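Long-range contacts in glycosyl hydrolase, family 38 (Enterococcus faecalis, PDB 5KBP), which probably cleaves alpha-linked mannose from carbohydrate substrates, as the alpha-mannosidases of glycosyl hydrolase family 38 do: residues A[570-575]-A[757-762]; A[451-456]-A[507-512]; A[142-147]-A[869-874]; A[528-533]-A[602-607]. All blocks are in the same frame, centred on the assembly; numbering follows the deposited sequence.

Contact 1: residues A[570-575]-A[757-762]; sequences NEYIFF and LGDWGY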
loop_
_atom_site.group_PDB
_atom_site.type_symbol
_atom_site.label_atom_id
_atom_site.label_comp_id
_atom_site.label_asym_id
_atom_site.label_seq_id
_atom_site.Cartn_x
_atom_site.Cartn_y
_atom_site.Cartn_z
ATOM N N ASN A 570 -23.192 6.796 9.208
ATOM C CA ASN A 570 -22.123 5.868 8.864
ATOM C C ASN A 570 -21.451 6.358 7.586
ATOM O O ASN A 570 -21.719 7.464 7.107
ATOM C CB ASN A 570 -22.675 4.442 8.730
ATOM C CG ASN A 570 -23.911 4.374 7.851
ATOM O OD1 ASN A 570 -23.973 5.001 6.794
ATOM N ND2 ASN A 570 -24.908 3.617 8.293
ATOM N N GLU A 571 -20.572 5.523 7.025
ATOM C CA GLU A 571 -19.885 5.887 5.792
ATOM C C GLU A 571 -20.835 5.986 4.606
ATOM O O GLU A 571 -20.479 6.597 3.592
ATOM C CB GLU A 571 -18.776 4.878 5.493
ATOM C CG GLU A 571 -17.795 4.693 6.642
ATOM C CD GLU A 571 -16.602 3.837 6.268
ATOM O OE1 GLU A 571 -15.458 4.329 6.369
ATOM O OE2 GLU A 571 -16.807 2.674 5.863
ATOM N N TYR A 572 -22.031 5.410 4.710
ATOM C CA TYR A 572 -23.014 5.476 3.635
ATOM C C TYR A 572 -23.938 6.681 3.752
ATOM O O TYR A 572 -24.258 7.315 2.741
ATOM C CB TYR A 572 -23.869 4.205 3.617
ATOM C CG TYR A 572 -23.167 2.959 3.130
ATOM C CD1 TYR A 572 -23.140 2.638 1.781
ATOM C CD2 TYR A 572 -22.557 2.088 4.024
ATOM C CE1 TYR A 572 -22.510 1.492 1.329
ATOM C CE2 TYR A 572 -21.925 0.939 3.582
ATOM C CZ TYR A 572 -21.903 0.646 2.234
ATOM O OH TYR A 572 -21.273 -0.496 1.791
ATOM N N ILE A 573 -24.387 7.001 4.964
ATOM C CA ILE A 573 -25.515 7.898 5.174
ATOM C C ILE A 573 -25.163 8.932 6.235
ATOM O O ILE A 573 -24.564 8.605 7.266
ATOM C CB ILE A 573 -26.781 7.112 5.582
ATOM C CG1 ILE A 573 -27.121 6.066 4.517
ATOM C CG2 ILE A 573 -27.957 8.053 5.804
ATOM C CD1 ILE A 573 -28.328 5.222 4.843
ATOM N N PHE A 574 -25.537 10.182 5.974
ATOM C CA PHE A 574 -25.449 11.252 6.956
ATOM C C PHE A 574 -26.759 11.344 7.725
ATOM O O PHE A 574 -27.841 11.219 7.145
ATOM C CB PHE A 574 -25.145 12.589 6.275
ATOM C CG PHE A 574 -25.383 13.793 7.150
ATOM C CD1 PHE A 574 -24.404 14.236 8.023
ATOM C CD2 PHE A 574 -26.578 14.496 7.084
ATOM C CE1 PHE A 574 -24.614 15.344 8.825
ATOM C CE2 PHE A 574 -26.794 15.608 7.884
ATOM C CZ PHE A 574 -25.810 16.032 8.756
ATOM N N PHE A 575 -26.656 11.570 9.034
ATOM C CA PHE A 575 -27.845 11.750 9.864
ATOM C C PHE A 575 -27.491 12.678 11.016
ATOM O O PHE A 575 -26.674 12.323 11.872
ATOM C CB PHE A 575 -28.374 10.415 10.378
ATOM C CG PHE A 575 -29.642 10.540 11.178
ATOM C CD1 PHE A 575 -30.867 10.679 10.544
ATOM C CD2 PHE A 575 -29.611 10.526 12.563
ATOM C CE1 PHE A 575 -32.035 10.798 11.274
ATOM C CE2 PHE A 575 -30.776 10.644 13.300
ATOM C CZ PHE A 575 -31.990 10.780 12.654
ATOM N N LEU A 757 -18.734 1.589 9.554
ATOM C CA LEU A 757 -19.044 1.332 8.151
ATOM C C LEU A 757 -20.546 1.398 7.907
ATOM O O LEU A 757 -21.013 2.148 7.043
ATOM C CB LEU A 757 -18.479 -0.031 7.735
ATOM C CG LEU A 757 -18.595 -0.513 6.282
ATOM C CD1 LEU A 757 -17.458 -1.464 5.963
ATOM C CD2 LEU A 757 -19.931 -1.196 5.993
ATOM N N GLY A 758 -21.317 0.617 8.662
ATOM C CA GLY A 758 -22.759 0.589 8.523
ATOM C C GLY A 758 -23.275 -0.652 7.823
ATOM O O GLY A 758 -22.721 -1.744 7.985
ATOM N N ASP A 759 -24.354 -0.491 7.056
ATOM C CA ASP A 759 -24.918 -1.535 6.192
ATOM C C ASP A 759 -25.358 -2.715 7.052
ATOM O O ASP A 759 -26.152 -2.508 7.986
ATOM C CB ASP A 759 -23.909 -1.856 5.086
ATOM C CG ASP A 759 -24.545 -2.563 3.904
ATOM O OD1 ASP A 759 -25.084 -1.869 3.016
ATOM O OD2 ASP A 759 -24.509 -3.811 3.860
ATOM N N TRP A 760 -24.885 -3.935 6.800
ATOM C CA TRP A 760 -25.477 -5.142 7.365
ATOM C C TRP A 760 -24.916 -5.532 8.728
ATOM O O TRP A 760 -25.294 -6.585 9.251
ATOM C CB TRP A 760 -25.304 -6.316 6.391
ATOM C CG TRP A 760 -23.870 -6.664 6.096
ATOM C CD1 TRP A 760 -23.072 -6.102 5.142
ATOM C CD2 TRP A 760 -23.072 -7.661 6.749
ATOM N NE1 TRP A 760 -21.827 -6.681 5.166
ATOM C CE2 TRP A 760 -21.801 -7.641 6.142
ATOM C CE3 TRP A 760 -23.309 -8.564 7.789
ATOM C CZ2 TRP A 760 -20.770 -8.491 6.541
ATOM C CZ3 TRP A 760 -22.283 -9.406 8.185
ATOM C CH2 TRP A 760 -21.031 -9.363 7.562
ATOM N N GLY A 761 -24.044 -4.728 9.319
ATOM C CA GLY A 761 -23.494 -5.097 10.607
ATOM C C GLY A 761 -22.785 -3.934 11.259
ATOM O O GLY A 761 -22.895 -2.788 10.822
ATOM N N TYR A 762 -22.056 -4.250 12.328
ATOM C CA TYR A 762 -21.240 -3.273 13.037
ATOM C C TYR A 762 -19.780 -3.481 12.658
ATOM O O TYR A 762 -19.195 -4.525 12.968
ATOM C CB TYR A 762 -21.419 -3.385 14.550
ATOM C CG TYR A 762 -20.402 -2.582 15.329
ATOM C CD1 TYR A 762 -20.341 -1.201 15.208
ATOM C CD2 TYR A 762 -19.501 -3.206 16.183
ATOM C CE1 TYR A 762 -19.410 -0.460 15.915
ATOM C CE2 TYR A 762 -18.567 -2.472 16.896
ATOM C CZ TYR A 762 -18.527 -1.101 16.758
ATOM O OH TYR A 762 -17.601 -0.366 17.464
#

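Contact 2: residues A[451-456]-A[507-512]; sequences YQVIDP and FALIQG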
loop_
_atom_site.group_PDB
_atom_site.type_symbol
_atom_site.label_atom_id
_atom_site.label_comp_id
_atom_site.label_asym_id
_atom_site.label_seq_id
_atom_site.Cartn_x
_atom_site.Cartn_y
_atom_site.Cartn_z
ATOM N N TYR A 451 17.107 39.748 -12.461
ATOM C CA TYR A 451 16.847 39.053 -13.711
ATOM C C TYR A 451 15.609 39.612 -14.400
ATOM O O TYR A 451 14.803 40.331 -13.804
ATOM C CB TYR A 451 16.689 37.545 -13.480
ATOM C CG TYR A 451 18.005 36.833 -13.270
ATOM C CD1 TYR A 451 18.720 36.321 -14.345
ATOM C CD2 TYR A 451 18.538 36.679 -11.997
ATOM C CE1 TYR A 451 19.927 35.672 -14.158
ATOM C CE2 TYR A 451 19.743 36.031 -11.799
ATOM C CZ TYR A 451 20.434 35.530 -12.883
ATOM O OH TYR A 451 21.635 34.885 -12.692
ATOM N N GLN A 452 15.472 39.259 -15.675
ATOM C CA GLN A 452 14.426 39.785 -16.539
ATOM C C GLN A 452 13.926 38.673 -17.449
ATOM O O GLN A 452 14.718 37.870 -17.949
ATOM C CB GLN A 452 14.951 40.966 -17.368
ATOM C CG GLN A 452 13.983 41.518 -18.399
ATOM C CD GLN A 452 14.593 42.647 -19.209
ATOM O OE1 GLN A 452 14.597 42.611 -20.440
ATOM N NE2 GLN A 452 15.114 43.656 -18.520
ATOM N N VAL A 453 12.613 38.630 -17.661
ATOM C CA VAL A 453 11.994 37.616 -18.510
ATOM C C VAL A 453 11.844 38.173 -19.918
ATOM O O VAL A 453 11.407 39.315 -20.101
ATOM C CB VAL A 453 10.633 37.179 -17.942
ATOM C CG1 VAL A 453 10.012 36.097 -18.817
ATOM C CG2 VAL A 453 10.792 36.695 -16.515
ATOM N N ILE A 454 12.208 37.369 -20.916
ATOM C CA ILE A 454 12.093 37.762 -22.313
ATOM C C ILE A 454 11.482 36.620 -23.109
ATOM O O ILE A 454 11.589 35.447 -22.738
ATOM C CB ILE A 454 13.454 38.171 -22.922
ATOM C CG1 ILE A 454 14.457 37.021 -22.818
ATOM C CG2 ILE A 454 13.987 39.436 -22.260
ATOM C CD1 ILE A 454 15.725 37.256 -23.609
ATOM N N ASP A 455 10.837 36.977 -24.216
ATOM C CA ASP A 455 10.236 36.027 -25.145
ATOM C C ASP A 455 11.263 35.699 -26.226
ATOM O O ASP A 455 12.363 36.267 -26.206
ATOM C CB ASP A 455 8.945 36.614 -25.726
ATOM C CG ASP A 455 9.199 37.773 -26.667
ATOM O OD1 ASP A 455 10.202 38.495 -26.475
ATOM O OD2 ASP A 455 8.390 37.964 -27.598
ATOM N N PRO A 456 10.976 34.787 -27.165
ATOM C CA PRO A 456 11.959 34.518 -28.231
ATOM C C PRO A 456 12.359 35.750 -29.025
ATOM O O PRO A 456 13.493 35.814 -29.519
ATOM C CB PRO A 456 11.243 33.487 -29.111
ATOM C CG PRO A 456 10.338 32.780 -28.177
ATOM C CD PRO A 456 9.867 33.814 -27.200
ATOM N N PHE A 507 10.086 31.104 -22.841
ATOM C CA PHE A 507 10.619 32.336 -22.278
ATOM C C PHE A 507 12.042 32.072 -21.800
ATOM O O PHE A 507 12.531 30.940 -21.841
ATOM C CB PHE A 507 9.735 32.854 -21.135
ATOM C CG PHE A 507 8.305 33.088 -21.534
ATOM C CD1 PHE A 507 7.913 34.300 -22.080
ATOM C CD2 PHE A 507 7.352 32.098 -21.361
ATOM C CE1 PHE A 507 6.600 34.519 -22.446
ATOM C CE2 PHE A 507 6.036 32.312 -21.725
ATOM C CZ PHE A 507 5.659 33.523 -22.268
ATOM N N ALA A 508 12.715 33.126 -21.345
ATOM C CA ALA A 508 14.080 32.994 -20.861
ATOM C C ALA A 508 14.318 33.993 -19.741
ATOM O O ALA A 508 13.589 34.978 -19.592
ATOM C CB ALA A 508 15.105 33.199 -21.982
ATOM N N LEU A 509 15.358 33.728 -18.956
ATOM C CA LEU A 509 15.725 34.551 -17.809
ATOM C C LEU A 509 17.118 35.113 -18.058
ATOM O O LEU A 509 18.108 34.375 -18.003
ATOM C CB LEU A 509 15.680 33.734 -16.518
ATOM C CG LEU A 509 15.225 34.444 -15.243
ATOM C CD1 LEU A 509 13.793 34.927 -15.387
ATOM C CD2 LEU A 509 15.360 33.515 -14.048
ATOM N N ILE A 510 17.195 36.410 -18.338
ATOM C CA ILE A 510 18.464 37.078 -18.587
ATOM C C ILE A 510 18.728 38.072 -17.465
ATOM O O ILE A 510 17.822 38.492 -16.738
ATOM C CB ILE A 510 18.495 37.787 -19.956
ATOM C CG1 ILE A 510 17.443 38.897 -20.008
ATOM C CG2 ILE A 510 18.275 36.789 -21.074
ATOM C CD1 ILE A 510 17.496 39.727 -21.270
ATOM N N GLN A 511 19.997 38.451 -17.325
ATOM C CA GLN A 511 20.364 39.465 -16.347
ATOM C C GLN A 511 19.939 40.839 -16.844
ATOM O O GLN A 511 20.239 41.224 -17.978
ATOM C CB GLN A 511 21.867 39.438 -16.082
ATOM C CG GLN A 511 22.367 38.155 -15.444
ATOM C CD GLN A 511 23.705 38.337 -14.757
ATOM O OE1 GLN A 511 24.120 39.460 -14.468
ATOM N NE2 GLN A 511 24.387 37.230 -14.488
ATOM N N GLY A 512 19.242 41.577 -15.993
ATOM C CA GLY A 512 18.784 42.903 -16.352
ATOM C C GLY A 512 17.731 43.378 -15.381
ATOM O O GLY A 512 17.289 42.644 -14.491
#

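Contact 3: residues A[142-147]-A[869-874]; sequences LANLPA and LTNVLE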
loop_
_atom_site.group_PDB
_atom_site.type_symbol
_atom_site.label_atom_id
_atom_site.label_comp_id
_atom_site.label_asym_id
_atom_site.label_seq_id
_atom_site.Cartn_x
_atom_site.Cartn_y
_atom_site.Cartn_z
ATOM N N LEU A 142 -21.537 3.768 -27.395
ATOM C CA LEU A 142 -20.195 4.107 -27.853
ATOM C C LEU A 142 -19.157 3.065 -27.469
ATOM O O LEU A 142 -17.978 3.255 -27.779
ATOM C CB LEU A 142 -19.775 5.474 -27.306
ATOM C CG LEU A 142 -20.408 6.713 -27.945
ATOM C CD1 LEU A 142 -19.874 7.982 -27.299
ATOM C CD2 LEU A 142 -20.162 6.728 -29.444
ATOM N N ALA A 143 -19.553 1.983 -26.800
ATOM C CA ALA A 143 -18.648 0.880 -26.503
ATOM C C ALA A 143 -19.170 -0.445 -27.048
ATOM O O ALA A 143 -18.747 -1.509 -26.583
ATOM C CB ALA A 143 -18.399 0.776 -24.999
ATOM N N ASN A 144 -20.080 -0.393 -28.023
ATOM C CA ASN A 144 -20.662 -1.587 -28.640
ATOM C C ASN A 144 -21.434 -2.421 -27.618
ATOM O O ASN A 144 -21.450 -3.653 -27.674
ATOM C CB ASN A 144 -19.593 -2.428 -29.344
ATOM C CG ASN A 144 -18.808 -1.629 -30.367
ATOM O OD1 ASN A 144 -19.329 -0.692 -30.970
ATOM N ND2 ASN A 144 -17.545 -1.995 -30.564
ATOM N N LEU A 145 -22.087 -1.742 -26.677
ATOM C CA LEU A 145 -22.920 -2.407 -25.683
ATOM C C LEU A 145 -24.367 -1.965 -25.863
ATOM O O LEU A 145 -24.694 -0.802 -25.571
ATOM C CB LEU A 145 -22.432 -2.092 -24.268
ATOM C CG LEU A 145 -21.021 -2.574 -23.921
ATOM C CD1 LEU A 145 -20.696 -2.274 -22.472
ATOM C CD2 LEU A 145 -20.882 -4.060 -24.199
ATOM N N PRO A 146 -25.255 -2.833 -26.340
ATOM C CA PRO A 146 -26.642 -2.433 -26.609
ATOM C C PRO A 146 -27.597 -2.580 -25.434
ATOM O O PRO A 146 -28.767 -2.200 -25.568
ATOM C CB PRO A 146 -27.037 -3.388 -27.742
ATOM C CG PRO A 146 -26.290 -4.638 -27.422
ATOM C CD PRO A 146 -24.982 -4.209 -26.796
ATOM N N ALA A 147 -27.147 -3.110 -24.299
ATOM C CA ALA A 147 -28.029 -3.325 -23.162
ATOM C C ALA A 147 -27.249 -3.135 -21.868
ATOM O O ALA A 147 -26.021 -3.249 -21.835
ATOM C CB ALA A 147 -28.672 -4.716 -23.205
ATOM N N LEU A 869 -14.356 10.210 -37.196
ATOM C CA LEU A 869 -14.913 10.200 -35.852
ATOM C C LEU A 869 -15.079 8.761 -35.383
ATOM O O LEU A 869 -15.495 7.889 -36.152
ATOM C CB LEU A 869 -16.254 10.931 -35.813
ATOM C CG LEU A 869 -16.202 12.406 -36.210
ATOM C CD1 LEU A 869 -17.577 13.041 -36.107
ATOM C CD2 LEU A 869 -15.195 13.152 -35.350
ATOM N N THR A 870 -14.739 8.515 -34.124
ATOM C CA THR A 870 -14.716 7.169 -33.575
ATOM C C THR A 870 -15.594 7.088 -32.334
ATOM O O THR A 870 -16.109 8.091 -31.832
ATOM C CB THR A 870 -13.285 6.735 -33.222
ATOM O OG1 THR A 870 -12.804 7.517 -32.122
ATOM C CG2 THR A 870 -12.358 6.914 -34.415
ATOM N N ASN A 871 -15.760 5.864 -31.845
ATOM C CA ASN A 871 -16.402 5.625 -30.560
ATOM C C ASN A 871 -15.366 5.836 -29.457
ATOM O O ASN A 871 -14.246 6.292 -29.705
ATOM C CB ASN A 871 -17.025 4.232 -30.537
ATOM C CG ASN A 871 -16.039 3.134 -30.910
ATOM O OD1 ASN A 871 -14.835 3.252 -30.683
ATOM N ND2 ASN A 871 -16.554 2.055 -31.487
ATOM N N VAL A 872 -15.720 5.503 -28.213
ATOM C CA VAL A 872 -14.749 5.622 -27.125
ATOM C C VAL A 872 -13.762 4.467 -27.100
ATOM O O VAL A 872 -12.760 4.538 -26.377
ATOM C CB VAL A 872 -15.445 5.733 -25.757
ATOM C CG1 VAL A 872 -16.353 6.954 -25.726
ATOM C CG2 VAL A 872 -16.217 4.462 -25.441
ATOM N N LEU A 873 -14.013 3.408 -27.866
ATOM C CA LEU A 873 -13.027 2.356 -28.075
ATOM C C LEU A 873 -12.045 2.696 -29.190
ATOM O O LEU A 873 -11.255 1.831 -29.582
ATOM C CB LEU A 873 -13.723 1.028 -28.380
ATOM C CG LEU A 873 -14.675 0.496 -27.305
ATOM C CD1 LEU A 873 -15.205 -0.878 -27.689
ATOM C CD2 LEU A 873 -13.998 0.458 -25.940
ATOM N N GLU A 874 -12.104 3.926 -29.709
ATOM C CA GLU A 874 -11.154 4.447 -30.691
ATOM C C GLU A 874 -11.246 3.731 -32.036
ATOM O O GLU A 874 -10.272 3.686 -32.790
ATOM C CB GLU A 874 -9.719 4.397 -30.153
ATOM C CG GLU A 874 -9.485 5.319 -28.969
ATOM C CD GLU A 874 -8.357 4.847 -28.075
ATOM O OE1 GLU A 874 -8.389 5.158 -26.867
ATOM O OE2 GLU A 874 -7.445 4.159 -28.575
HETATM O O HOH W 1 -15.176 -1.058 -31.681
#

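Contact 4: residues A[528-533]-A[602-607]; sequences NEMENE and ASYQIK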
loop_
_atom_site.group_PDB
_atom_site.type_symbol
_atom_site.label_atom_id
_atom_site.label_comp_id
_atom_site.label_asym_id
_atom_site.label_seq_id
_atom_site.Cartn_x
_atom_site.Cartn_y
_atom_site.Cartn_z
ATOM N N ASN A 528 -10.289 45.720 3.732
ATOM C CA ASN A 528 -10.369 44.296 3.404
ATOM C C ASN A 528 -11.194 44.075 2.134
ATOM O O ASN A 528 -12.215 43.385 2.133
ATOM C CB ASN A 528 -10.941 43.493 4.578
ATOM C CG ASN A 528 -10.060 43.553 5.809
ATOM O OD1 ASN A 528 -8.847 43.730 5.709
ATOM N ND2 ASN A 528 -10.668 43.398 6.979
ATOM N N GLU A 529 -10.728 44.672 1.040
ATOM C CA GLU A 529 -11.460 44.650 -0.216
ATOM C C GLU A 529 -10.532 44.325 -1.377
ATOM O O GLU A 529 -9.346 44.671 -1.367
ATOM C CB GLU A 529 -12.163 45.991 -0.477
ATOM C CG GLU A 529 -13.393 46.218 0.385
ATOM C CD GLU A 529 -14.028 47.576 0.161
ATOM O OE1 GLU A 529 -13.304 48.592 0.230
ATOM O OE2 GLU A 529 -15.252 47.624 -0.086
ATOM N N MET A 530 -11.091 43.643 -2.374
ATOM C CA MET A 530 -10.438 43.394 -3.651
ATOM C C MET A 530 -11.417 43.723 -4.766
ATOM O O MET A 530 -12.636 43.686 -4.576
ATOM C CB MET A 530 -9.983 41.936 -3.797
ATOM C CG MET A 530 -9.031 41.446 -2.734
ATOM S SD MET A 530 -8.595 39.713 -2.975
ATOM C CE MET A 530 -10.206 38.937 -2.877
ATOM N N GLU A 531 -10.876 44.040 -5.941
ATOM C CA GLU A 531 -11.722 44.233 -7.111
ATOM C C GLU A 531 -10.860 44.239 -8.364
ATOM O O GLU A 531 -9.702 44.667 -8.337
ATOM C CB GLU A 531 -12.537 45.532 -7.021
ATOM C CG GLU A 531 -11.734 46.810 -7.184
ATOM C CD GLU A 531 -12.581 48.050 -6.987
ATOM O OE1 GLU A 531 -12.839 48.417 -5.821
ATOM O OE2 GLU A 531 -13.004 48.650 -7.998
ATOM N N ASN A 532 -11.440 43.740 -9.454
ATOM C CA ASN A 532 -10.851 43.868 -10.780
ATOM C C ASN A 532 -11.899 44.419 -11.738
ATOM O O ASN A 532 -12.729 45.245 -11.346
ATOM C CB ASN A 532 -10.302 42.524 -11.274
ATOM C CG ASN A 532 -11.297 41.388 -11.120
ATOM O OD1 ASN A 532 -12.497 41.611 -10.963
ATOM N ND2 ASN A 532 -10.798 40.157 -11.164
ATOM N N GLU A 533 -11.881 43.967 -12.986
ATOM C CA GLU A 533 -12.844 44.425 -13.977
ATOM C C GLU A 533 -14.102 43.570 -14.020
ATOM O O GLU A 533 -15.006 43.864 -14.810
ATOM C CB GLU A 533 -12.190 44.463 -15.361
ATOM C CG GLU A 533 -11.696 43.113 -15.842
ATOM C CD GLU A 533 -10.860 43.212 -17.102
ATOM O OE1 GLU A 533 -9.618 43.285 -16.989
ATOM O OE2 GLU A 533 -11.447 43.225 -18.204
ATOM N N ALA A 602 -3.869 39.294 -5.833
ATOM C CA ALA A 602 -4.002 39.656 -4.430
ATOM C C ALA A 602 -4.715 38.527 -3.700
ATOM O O ALA A 602 -5.593 37.865 -4.260
ATOM C CB ALA A 602 -4.766 40.972 -4.252
ATOM N N SER A 603 -4.328 38.313 -2.444
ATOM C CA SER A 603 -4.896 37.241 -1.639
ATOM C C SER A 603 -5.081 37.711 -0.204
ATOM O O SER A 603 -4.282 38.493 0.320
ATOM C CB SER A 603 -4.014 35.984 -1.660
ATOM O OG SER A 603 -2.783 36.217 -0.998
ATOM N N TYR A 604 -6.146 37.218 0.425
ATOM C CA TYR A 604 -6.459 37.498 1.819
ATOM C C TYR A 604 -6.509 36.200 2.610
ATOM O O TYR A 604 -6.943 35.163 2.096
ATOM C CB TYR A 604 -7.805 38.220 1.954
ATOM C CG TYR A 604 -7.741 39.718 1.771
ATOM C CD1 TYR A 604 -7.633 40.280 0.507
ATOM C CD2 TYR A 604 -7.805 40.572 2.863
ATOM C CE1 TYR A 604 -7.581 41.649 0.337
ATOM C CE2 TYR A 604 -7.754 41.944 2.703
ATOM C CZ TYR A 604 -7.643 42.475 1.437
ATOM O OH TYR A 604 -7.593 43.837 1.266
ATOM N N GLN A 605 -6.071 36.264 3.864
ATOM C CA GLN A 605 -6.197 35.151 4.793
ATOM C C GLN A 605 -7.339 35.440 5.755
ATOM O O GLN A 605 -7.378 36.507 6.376
ATOM C CB GLN A 605 -4.901 34.925 5.572
ATOM C CG GLN A 605 -4.916 33.669 6.432
ATOM C CD GLN A 605 -3.906 33.716 7.560
ATOM O OE1 GLN A 605 -3.919 34.634 8.382
ATOM N NE2 GLN A 605 -3.024 32.724 7.608
ATOM N N ILE A 606 -8.268 34.496 5.868
ATOM C CA ILE A 606 -9.405 34.609 6.775
ATOM C C ILE A 606 -9.275 33.513 7.823
ATOM O O ILE A 606 -9.298 32.322 7.489
ATOM C CB ILE A 606 -10.745 34.500 6.034
ATOM C CG1 ILE A 606 -10.838 35.564 4.939
ATOM C CG2 ILE A 606 -11.901 34.638 7.012
ATOM C CD1 ILE A 606 -12.093 35.469 4.101
ATOM N N LYS A 607 -9.138 33.914 9.084
ATOM C CA LYS A 607 -9.014 32.986 10.200
ATOM C C LYS A 607 -10.258 33.065 11.073
ATOM O O LYS A 607 -10.633 34.149 11.535
ATOM C CB LYS A 607 -7.768 33.288 11.035
ATOM C CG LYS A 607 -6.494 32.650 10.511
ATOM C CD LYS A 607 -5.349 32.852 11.490
ATOM C CE LYS A 607 -4.103 32.101 11.058
ATOM N NZ LYS A 607 -3.007 32.253 12.055
#

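Contact 1: residues A[570-575]-A[757-762]
Leu757 O is the polar focus of this contact. It takes a weak, bent bond from Glu571 N at 3.4 Å (N-H...O 137°), while Asn570 CB lies 3.3 Å from it; the same oxygen lies at the edge of the Tyr572 ring, near its plane, with CD2 closest. A second set of polar bonds stays within 570-575 and holds the Asn570 amide: OD1 accepts from Tyr572 N at 2.9 Å and from Ile573 N at 2.7 Å, the latter nearly in line with the C=O bond. With chi1 at 49°, Asn570 CG sits between its own N and carbonyl carbon, and the amide curls back to these donors while ND2 rests 3.7 Å from Gly758 CA. Apolar packing centres on Tyr572: Leu757 CD2 meets the ring edge in plane, 3.8 Å from CE2, and Asp759 CB lies 3.7 Å from the same CE2. Asp759 OD1 stands over one face of that ring, the carboxylate turned 36° from it. The extended Glu571 chain lays OE2 3.7 Å from Leu757 CG; its OE1 forms a salt bridge with Arg303. Trp760 packs edge-to-face on Trp21 and Tyr22 and forms a cation-pi pair with Arg482 of the second subunit. The arrangement is an Asx turn fitted against the start of a type II' beta turn, Gly758 to Gly761, between two loops of the C-terminal beta region.

Contact 2: residues A[451-456]-A[507-512]
Ile510 O accepts from Gln452 N at 2.7 Å, with the donor close to the extension of the C=O bond, and Tyr451 CA adds a C-H...O contact at 3.2 Å. Ile510 N returns a straighter bond to Gln452 O, 2.9 Å long with 164° at the hydrogen. Two residues along, Ile454 N gives to Ala508 O at 3.1 Å and Ala508 N to Ile454 O. These are two hydrogen-bonded pairs of an antiparallel ladder, with the non-hydrogen-bonded pair Val453-Leu509 between them. The ladder joins strand 451-454 to strand 503-511 in an antiparallel sheet that also takes in strands 804-807 and 819-820 from much later in the chain. On the face carrying Ile454, Ala508 and Ile510, the two isoleucines lie crosswise. Both have CG1 wedged between N and the carbonyl carbon (chi1 58° and 63°), and Ile454 CD1 reaches Ile510 CG2 at 3.6 Å. Gln452 runs beside Ile510 in the same direction, its NE2 bonded to Glu513 O. On the other face Val453 CG2 touches Leu509 CD1 at 3.7 Å, and strand 483-499 packs there through Val492. At the end of the ladder, Tyr451 CB lies against Leu509 CG, and the Tyr451 ring meets the Gln511 chain obliquely, CE1 3.7 Å from Gln511 CG.

Contact 3: residues A[142-147]-A[869-874]
Asn871 and Val872 receive the carbonyl of Leu142 where helix 136-141 ends in a Schellman motif, with Asn144 as its C-prime residue; the receiving chain is a type I beta turn, Asn871 to Glu874, that follows strand 864-870. The contact thus joins the family 38 N-terminal domain to the C-terminal beta-sandwich domain. Just ahead of the turn, Thr870 OG1 gives a hydrogen bond to Asn871 O, in the carbonyl plane and on a lone pair. Asn871 sets CB 3.1 Å from Leu142 O, its CG held between N and the carbonyl carbon (chi1 53°). Its OD1 bonds to Glu875 N, whereas ND2 faces Asn144. There the two amide planes stand 70° apart, and a water accepts from Asn144 ND2 at 2.8 Å and weakly from Asn871 ND2 at 3.4 Å. Val872 N makes the direct bond across, to Leu142 O at 3.2 Å, from a position somewhat tilted off the carbonyl plane. The Val872 side chain runs roughly perpendicular to that of Leu142, with Val872 CG1 4.0 Å from Leu142 CD1, while CG2 turns toward the Leu142 carbonyl. Leu873 packs on Ala143, its CD1 3.8 Å from Ala143 O; Val104 and Leu108 of helix 100-117 touch Val872 and Leu873 respectively. Glu874 N closes the turn on Asn871 O, the same oxygen that Thr870 OG1 holds.

Contact 4: residues A[528-533]-A[602-607]
Tyr604 CG stands anti to the carbonyl carbon (chi1 -84°), beside the backbone N. Met530 makes the same choice (chi1 -58°), and its extended chi2 carries CG and SD alongside the ring, the two side chains running with their directions reversed. Met530 CG lies 3.4 Å from Tyr604 CE1, approaching the ring obliquely. Its SD is 3.7 Å from Tyr604 CD1 and 4.9 Å from the ring centroid, at the ring edge, a Met-aromatic contact. The same extension takes Met530 SD to Ala602, 4.2 Å from its CB. Beyond the ring, Tyr604 OH reaches the backbone of the other strand: Glu529 N gives it a weak bond of 3.3 Å, and Asn528 CA stands 3.5 Å from the same oxygen. Asn528 CB touches the CE2 side, 4.0 Å away, so the ring is met along one flank by Met530 and along the other by Asn528. Asn528 and Glu529 both face Gln524, forming a G1 beta bulge, and the positive phi of Asn528 belongs to that kink. Ala523 and Ile539 of neighbouring strands pack on Tyr604, and Met652 on Met530. The axes of 529-531 and 602-607 come no nearer than 8.5 Å, at 151°, too far for a ladder: strands 529-531 and 601-613 belong to two different antiparallel sheets packed through side chains, consistent with the beta sandwich of galactose mutarotase-like domains.

In the fold
Contact 3 spans nearly the whole chain, from 142-147 to 869-874: it brings the N-terminal domain and the C-terminal beta-sandwich domain together, and the other three contacts fall between its segments. Contact 2 comes next and closes before contact 4 opens; their centres lie about 30 Å apart, on the same side of the chain's centre. Contacts 4 and 1 alternate along the chain, centres about 41 Å apart. Strand 529-531 of contact 4 shares one antiparallel sheet with strands 555-566 and 745-753, which lead into the two loops of contact 1. Contacts 1 and 2 stand on opposite sides of the chain's centre, centres about 58 Å apart. No two contacts touch; contact 2 lies in another sheet.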